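Local coordinates for uncharacterized protein Rv2866 (Mycobacterium tuberculosis, PDB 3G5O) that acts as the RNA-cleaving toxin of a type II toxin-antitoxin pair, cutting preferentially at the 3'-end of purine ribonucleotides, and is neutralised by its cognate antitoxin, at residues R21-A26 / T87-R92; Y75-R80 / L91-R96. All coordinates share one frame; numbering follows the deposited sequence.

Contact 1: R21-A26 / T87-R92; sequences RFTTTA and TVVILR
The parallel pair in the mixed sheet of this RelE-family toxin is formed here, where strand 19-23 lies beside the C-terminal strand 87-95 and then turns into helix 24-30. Arg21 N donates to Val88 O (2.9 Å), Arg21 O accepts from Ile90 N (2.8 Å), and Thr23 N reaches Ile90 O in an almost straight bond (3.1 Å, 174° at the hydrogen). The short segments 21-23 and 87-92 run at 31° to each other. On the face turned to helix 35-51, Ile90 stands alongside Phe22. In the conformer described here its CG1, anti to the carbonyl carbon (chi1 -47°), sits 4.1 Å from the centroid of the Phe22 ring, almost on the ring normal, a CH-pi contact; Ala45 and Leu49 of the helix extend this core. Val89 lies on the face opposite Phe22, and the side chains of Thr23 and Val89 cross at about a right angle, Thr23 CG2 3.5 Å from Val89 CG1. The antitoxin chain, Rv2865, continues the sheet beyond strand 19-23 through an antiparallel ladder with Phe22 and Thr23, and Thr83 OG1 of that chain accepts a hydrogen bond from Arg21 NE. Thr23 is the N-cap residue of helix 24-30, whose first turn folds back on strand 87-95. There, in the conformers given, Ala26 CB rests 3.9 Å from Ile90 CG2, and the Thr25 hydroxyl gives its proton to a lone pair of Leu91 O, OG1 to O 2.7 Å.

Contact 2: Y75-R80 / L91-R96; sequences YRLLYR and LRVDHR
Strands 75-82 and 87-95 form an antiparallel beta hairpin at the middle of the sheet, and Arg76-Asp94 and Leu78-Arg92 are its hydrogen-bonded pairs here. Arg76 N binds Asp94 O at 2.7 Å and Asp94 N returns to Arg76 O at 2.9 Å. Further along, Leu78 N binds Arg92 O, whereas Leu78 O receives two donors, Leu91 N at 2.8 Å and Arg92 N weakly at 3.4 Å. Two residues thus face one, which is a classic beta bulge.

Apolar contacts occupy both faces. Leu77 and Val93 lie side by side, Leu77 CG 4.2 Å from Val93 CG2, on the face where Tyr75 meets Val41 and Phe44 of helix 35-51. On the opposite face the isobutyl group of Leu78, with CG anti to the backbone N (chi1 -179°), sets CD2 4.0 Å from Arg92 CG. The Leu91 methyl CD1 meets the aliphatic part of the extended Arg80 chain, 3.9 Å from CG.

Charged groups gather on the Leu78 face. Arg96 NE bridges to Asp94 OD2 at 2.9 Å, on the syn side but tilted out of the carboxylate plane. That oxygen also bonds Tyr60 OH of the antitoxin chain, whose Glu57 and Asp75 pair with Arg76 and Arg80, while Arg92 NE pairs with Asp29 of the toxin itself. Held by Arg96 and by Tyr60 of the antitoxin chain, the Asp94 carboxylate is limited in its rotation, and the arginines are answered partly by toxin acids and partly by antitoxin acids.

From the N terminus, strand 19-23 and the start of helix 24-30 come first, but their partner in contact 1 appears only 61 residues later, so that this contact closes a long loop holding helix 35-51 and the strands from 57-59 onward. Segment 75-80 lies inside that loop, and contact 2 closes the short hairpin back to 91-96. Because 91-96 begins within 87-92 and runs past it, the two closures overlap and do not nest cleanly. Leu91 and Arg92 serve both contacts: strand 87-95 is flanked by its parallel neighbour 19-23 and its antiparallel neighbour 75-82, with a probable hydrogen bond from Arg80 N to Val89 O between the contacts.

Contact 1: R21-A26 / T87-R92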
loop_
_atom_site.group_PDB
_atom_site.type_symbol
_atom_site.label_atom_id
_atom_site.label_comp_id
_atom_site.label_asym_id
_atom_site.label_seq_id
_atom_site.Cartn_x
_atom_site.Cartn_y
_atom_site.Cartn_z
ATOM N N ARG C 21 25.046 -6.698 -4.148
ATOM C CA ARG C 21 25.066 -8.067 -3.639
ATOM C C ARG C 21 23.634 -8.588 -3.725
ATOM O O ARG C 21 22.678 -7.803 -3.584
ATOM C CB ARG C 21 25.477 -8.089 -2.155
ATOM C CG ARG C 21 26.786 -7.400 -1.778
ATOM C CD ARG C 21 27.991 -8.277 -1.970
ATOM N NE ARG C 21 28.004 -9.518 -1.186
ATOM C CZ ARG C 21 28.991 -10.425 -1.271
ATOM N NH1 ARG C 21 30.031 -10.184 -2.063
ATOM N NH2 ARG C 21 28.953 -11.560 -0.578
ATOM N N PHE C 22 23.478 -9.895 -3.903
ATOM C CA PHE C 22 22.150 -10.517 -3.949
ATOM C C PHE C 22 22.094 -11.365 -2.688
ATOM O O PHE C 22 23.064 -12.090 -2.377
ATOM C CB PHE C 22 22.003 -11.475 -5.163
ATOM C CG PHE C 22 21.685 -10.784 -6.482
ATOM C CD1 PHE C 22 20.422 -10.919 -7.054
ATOM C CD2 PHE C 22 22.659 -10.073 -7.167
ATOM C CE1 PHE C 22 20.106 -10.297 -8.267
ATOM C CE2 PHE C 22 22.370 -9.447 -8.380
ATOM C CZ PHE C 22 21.081 -9.591 -8.938
ATOM N N THR C 23 20.967 -11.288 -1.991
ATOM C CA THR C 23 20.663 -12.213 -0.887
ATOM C C THR C 23 20.322 -13.575 -1.503
ATOM O O THR C 23 20.080 -13.688 -2.720
ATOM C CB THR C 23 19.448 -11.749 -0.053
ATOM O OG1 THR C 23 18.309 -11.573 -0.913
ATOM C CG2 THR C 23 19.740 -10.424 0.678
ATOM N N THR C 24 20.277 -14.597 -0.648
ATOM C CA THR C 24 19.745 -15.928 -1.011
ATOM C C THR C 24 18.349 -15.849 -1.553
ATOM O O THR C 24 18.008 -16.538 -2.517
ATOM C CB THR C 24 19.745 -16.918 0.221
ATOM O OG1 THR C 24 21.088 -17.055 0.676
ATOM C CG2 THR C 24 19.228 -18.293 -0.163
ATOM N N THR C 25 17.533 -14.985 -0.962
ATOM C CA THR C 25 16.116 -14.847 -1.410
ATOM C C THR C 25 16.082 -14.347 -2.836
ATOM O O THR C 25 15.302 -14.850 -3.660
ATOM C CB THR C 25 15.214 -13.814 -0.648
ATOM O OG1 THR C 25 15.950 -12.628 -0.365
ATOM C CG2 THR C 25 14.564 -14.384 0.614
ATOM N N ALA C 26 16.905 -13.354 -3.142
ATOM C CA ALA C 26 16.949 -12.766 -4.485
ATOM C C ALA C 26 17.532 -13.756 -5.494
ATOM O O ALA C 26 17.096 -13.828 -6.633
ATOM C CB ALA C 26 17.776 -11.503 -4.468
ATOM N N THR C 87 27.167 0.081 -0.574
ATOM C CA THR C 87 26.666 -1.224 -0.939
ATOM C C THR C 87 25.156 -1.150 -1.205
ATOM O O THR C 87 24.429 -0.370 -0.554
ATOM C CB THR C 87 27.007 -2.279 0.179
ATOM O OG1 THR C 87 28.432 -2.472 0.215
ATOM C CG2 THR C 87 26.376 -3.659 -0.109
ATOM N N VAL C 88 24.707 -1.938 -2.187
ATOM C CA VAL C 88 23.287 -2.168 -2.435
ATOM C C VAL C 88 23.095 -3.661 -2.297
ATOM O O VAL C 88 23.917 -4.420 -2.825
ATOM C CB VAL C 88 22.938 -1.798 -3.860
ATOM C CG1 VAL C 88 21.481 -2.318 -4.255
ATOM C CG2 VAL C 88 23.094 -0.290 -4.051
ATOM N N VAL C 89 22.014 -4.065 -1.614
ATOM C CA VAL C 89 21.647 -5.456 -1.442
ATOM C C VAL C 89 20.254 -5.711 -1.977
ATOM O O VAL C 89 19.285 -5.074 -1.557
ATOM C CB VAL C 89 21.737 -5.919 0.044
ATOM C CG1 VAL C 89 21.459 -7.422 0.131
ATOM C CG2 VAL C 89 23.147 -5.669 0.615
ATOM N N ILE C 90 20.176 -6.610 -2.965
ATOM C CA ILE C 90 18.928 -6.976 -3.617
ATOM C C ILE C 90 18.238 -8.031 -2.769
ATOM O O ILE C 90 18.818 -9.082 -2.515
ATOM C CB ILE C 90 19.193 -7.623 -5.005
ATOM C CG1 ILE C 90 20.211 -6.796 -5.798
ATOM C CG2 ILE C 90 17.870 -7.835 -5.787
ATOM C CD1 ILE C 90 19.731 -5.397 -6.077
ATOM N N LEU C 91 16.999 -7.762 -2.388
ATOM C CA LEU C 91 16.176 -8.632 -1.558
ATOM C C LEU C 91 15.306 -9.529 -2.419
ATOM O O LEU C 91 15.133 -10.698 -2.083
ATOM C CB LEU C 91 15.237 -7.771 -0.674
ATOM C CG LEU C 91 15.945 -6.653 0.091
ATOM C CD1 LEU C 91 14.896 -5.955 0.912
ATOM C CD2 LEU C 91 17.175 -7.127 1.008
ATOM N N ARG C 92 14.780 -8.985 -3.515
ATOM C CA ARG C 92 13.846 -9.702 -4.381
ATOM C C ARG C 92 13.976 -9.249 -5.828
ATOM O O ARG C 92 14.325 -8.077 -6.125
ATOM C CB ARG C 92 12.375 -9.464 -3.958
ATOM C CG ARG C 92 11.972 -9.906 -2.507
ATOM C CD ARG C 92 11.956 -11.447 -2.353
ATOM N NE ARG C 92 11.172 -12.126 -3.398
ATOM C CZ ARG C 92 9.851 -12.360 -3.303
ATOM N NH1 ARG C 92 9.163 -11.976 -2.234
ATOM N NH2 ARG C 92 9.214 -12.981 -4.284
#

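Contact 2: Y75-R80 / L91-R96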
loop_
_atom_site.group_PDB
_atom_site.type_symbol
_atom_site.label_atom_id
_atom_site.label_comp_id
_atom_site.label_asym_id
_atom_site.label_seq_id
_atom_site.Cartn_x
_atom_site.Cartn_y
_atom_site.Cartn_z
ATOM N N TYR C 75 10.392 -6.228 -15.447
ATOM C CA TYR C 75 10.987 -6.679 -14.171
ATOM C C TYR C 75 11.246 -5.572 -13.148
ATOM O O TYR C 75 11.457 -4.369 -13.502
ATOM C CB TYR C 75 12.218 -7.581 -14.359
ATOM C CG TYR C 75 13.417 -6.894 -14.965
ATOM C CD1 TYR C 75 14.250 -6.114 -14.170
ATOM C CD2 TYR C 75 13.693 -6.992 -16.332
ATOM C CE1 TYR C 75 15.350 -5.489 -14.705
ATOM C CE2 TYR C 75 14.835 -6.337 -16.901
ATOM C CZ TYR C 75 15.651 -5.606 -16.044
ATOM O OH TYR C 75 16.746 -4.892 -16.501
ATOM N N ARG C 76 11.227 -5.990 -11.880
ATOM C CA ARG C 76 11.540 -5.120 -10.763
ATOM C C ARG C 76 12.506 -5.740 -9.783
ATOM O O ARG C 76 12.469 -6.948 -9.521
ATOM C CB ARG C 76 10.273 -4.704 -10.011
ATOM C CG ARG C 76 9.368 -3.739 -10.793
ATOM C CD ARG C 76 8.020 -3.662 -10.046
ATOM N NE ARG C 76 7.213 -2.512 -10.441
ATOM C CZ ARG C 76 6.335 -2.505 -11.450
ATOM N NH1 ARG C 76 6.145 -3.601 -12.187
ATOM N NH2 ARG C 76 5.629 -1.396 -11.708
ATOM N N LEU C 77 13.367 -4.908 -9.223
ATOM C CA LEU C 77 14.233 -5.347 -8.141
ATOM C C LEU C 77 13.824 -4.578 -6.920
ATOM O O LEU C 77 13.571 -3.364 -7.012
ATOM C CB LEU C 77 15.689 -4.999 -8.457
ATOM C CG LEU C 77 16.375 -5.975 -9.408
ATOM C CD1 LEU C 77 15.774 -5.785 -10.810
ATOM C CD2 LEU C 77 17.863 -5.737 -9.512
ATOM N N LEU C 78 13.795 -5.276 -5.796
ATOM C CA LEU C 78 13.562 -4.679 -4.476
ATOM C C LEU C 78 14.896 -4.678 -3.729
ATOM O O LEU C 78 15.549 -5.717 -3.610
ATOM C CB LEU C 78 12.552 -5.513 -3.682
ATOM C CG LEU C 78 12.157 -5.031 -2.269
ATOM C CD1 LEU C 78 11.325 -3.763 -2.420
ATOM C CD2 LEU C 78 11.357 -6.128 -1.514
ATOM N N TYR C 79 15.308 -3.543 -3.182
ATOM C CA TYR C 79 16.679 -3.479 -2.641
ATOM C C TYR C 79 16.847 -2.525 -1.482
ATOM O O TYR C 79 15.942 -1.746 -1.229
ATOM C CB TYR C 79 17.707 -3.150 -3.729
ATOM C CG TYR C 79 17.454 -1.890 -4.490
ATOM C CD1 TYR C 79 18.168 -0.731 -4.191
ATOM C CD2 TYR C 79 16.512 -1.846 -5.533
ATOM C CE1 TYR C 79 17.963 0.462 -4.914
ATOM C CE2 TYR C 79 16.288 -0.665 -6.255
ATOM C CZ TYR C 79 17.032 0.484 -5.948
ATOM O OH TYR C 79 16.827 1.656 -6.662
ATOM N N ARG C 80 17.980 -2.635 -0.775
ATOM C CA ARG C 80 18.335 -1.693 0.266
ATOM C C ARG C 80 19.637 -1.022 -0.146
ATOM O O ARG C 80 20.437 -1.609 -0.890
ATOM C CB ARG C 80 18.547 -2.429 1.597
ATOM C CG ARG C 80 17.230 -3.032 2.178
ATOM C CD ARG C 80 17.448 -3.465 3.638
ATOM N NE ARG C 80 16.301 -4.135 4.265
ATOM C CZ ARG C 80 15.260 -3.507 4.785
ATOM N NH1 ARG C 80 15.201 -2.176 4.744
ATOM N NH2 ARG C 80 14.293 -4.204 5.366
ATOM N N LEU C 91 16.999 -7.762 -2.388
ATOM C CA LEU C 91 16.176 -8.632 -1.558
ATOM C C LEU C 91 15.306 -9.529 -2.419
ATOM O O LEU C 91 15.133 -10.698 -2.083
ATOM C CB LEU C 91 15.237 -7.771 -0.674
ATOM C CG LEU C 91 15.945 -6.653 0.091
ATOM C CD1 LEU C 91 14.896 -5.955 0.912
ATOM C CD2 LEU C 91 17.175 -7.127 1.008
ATOM N N ARG C 92 14.780 -8.985 -3.515
ATOM C CA ARG C 92 13.846 -9.702 -4.381
ATOM C C ARG C 92 13.976 -9.249 -5.828
ATOM O O ARG C 92 14.325 -8.077 -6.125
ATOM C CB ARG C 92 12.375 -9.464 -3.958
ATOM C CG ARG C 92 11.972 -9.906 -2.507
ATOM C CD ARG C 92 11.956 -11.447 -2.353
ATOM N NE ARG C 92 11.172 -12.126 -3.398
ATOM C CZ ARG C 92 9.851 -12.360 -3.303
ATOM N NH1 ARG C 92 9.163 -11.976 -2.234
ATOM N NH2 ARG C 92 9.214 -12.981 -4.284
ATOM N N VAL C 93 13.626 -10.161 -6.731
ATOM C CA VAL C 93 13.507 -9.839 -8.168
ATOM C C VAL C 93 12.162 -10.400 -8.628
ATOM O O VAL C 93 11.784 -11.556 -8.288
ATOM C CB VAL C 93 14.653 -10.478 -9.004
ATOM C CG1 VAL C 93 14.506 -10.085 -10.495
ATOM C CG2 VAL C 93 15.999 -10.004 -8.482
ATOM N N ASP C 94 11.418 -9.605 -9.375
ATOM C CA ASP C 94 10.127 -10.088 -9.861
ATOM C C ASP C 94 9.952 -9.694 -11.339
ATOM O O ASP C 94 10.371 -8.581 -11.757
ATOM C CB ASP C 94 8.996 -9.510 -9.033
ATOM C CG ASP C 94 7.685 -10.348 -9.147
ATOM O OD1 ASP C 94 7.693 -11.578 -8.859
ATOM O OD2 ASP C 94 6.669 -9.770 -9.506
ATOM N N HIS C 95 9.320 -10.578 -12.089
ATOM C CA HIS C 95 9.039 -10.334 -13.495
ATOM C C HIS C 95 7.580 -10.630 -13.744
ATOM O O HIS C 95 7.102 -11.704 -13.374
ATOM C CB HIS C 95 9.869 -11.264 -14.389
ATOM C CG HIS C 95 9.436 -11.229 -15.820
ATOM N ND1 HIS C 95 8.776 -12.276 -16.420
ATOM C CD2 HIS C 95 9.513 -10.245 -16.744
ATOM C CE1 HIS C 95 8.487 -11.951 -17.670
ATOM N NE2 HIS C 95 8.908 -10.716 -17.888
ATOM N N ARG C 96 6.877 -9.668 -14.346
ATOM C CA ARG C 96 5.456 -9.839 -14.666
ATOM C C ARG C 96 5.241 -9.348 -16.069
ATOM O O ARG C 96 5.241 -8.126 -16.301
ATOM C CB ARG C 96 4.564 -8.997 -13.746
ATOM C CG ARG C 96 4.606 -9.354 -12.291
ATOM C CD ARG C 96 3.842 -10.631 -11.890
ATOM N NE ARG C 96 4.441 -11.181 -10.653
ATOM C CZ ARG C 96 4.422 -12.468 -10.292
ATOM N NH1 ARG C 96 3.795 -13.381 -11.037
ATOM N NH2 ARG C 96 5.029 -12.850 -9.167
#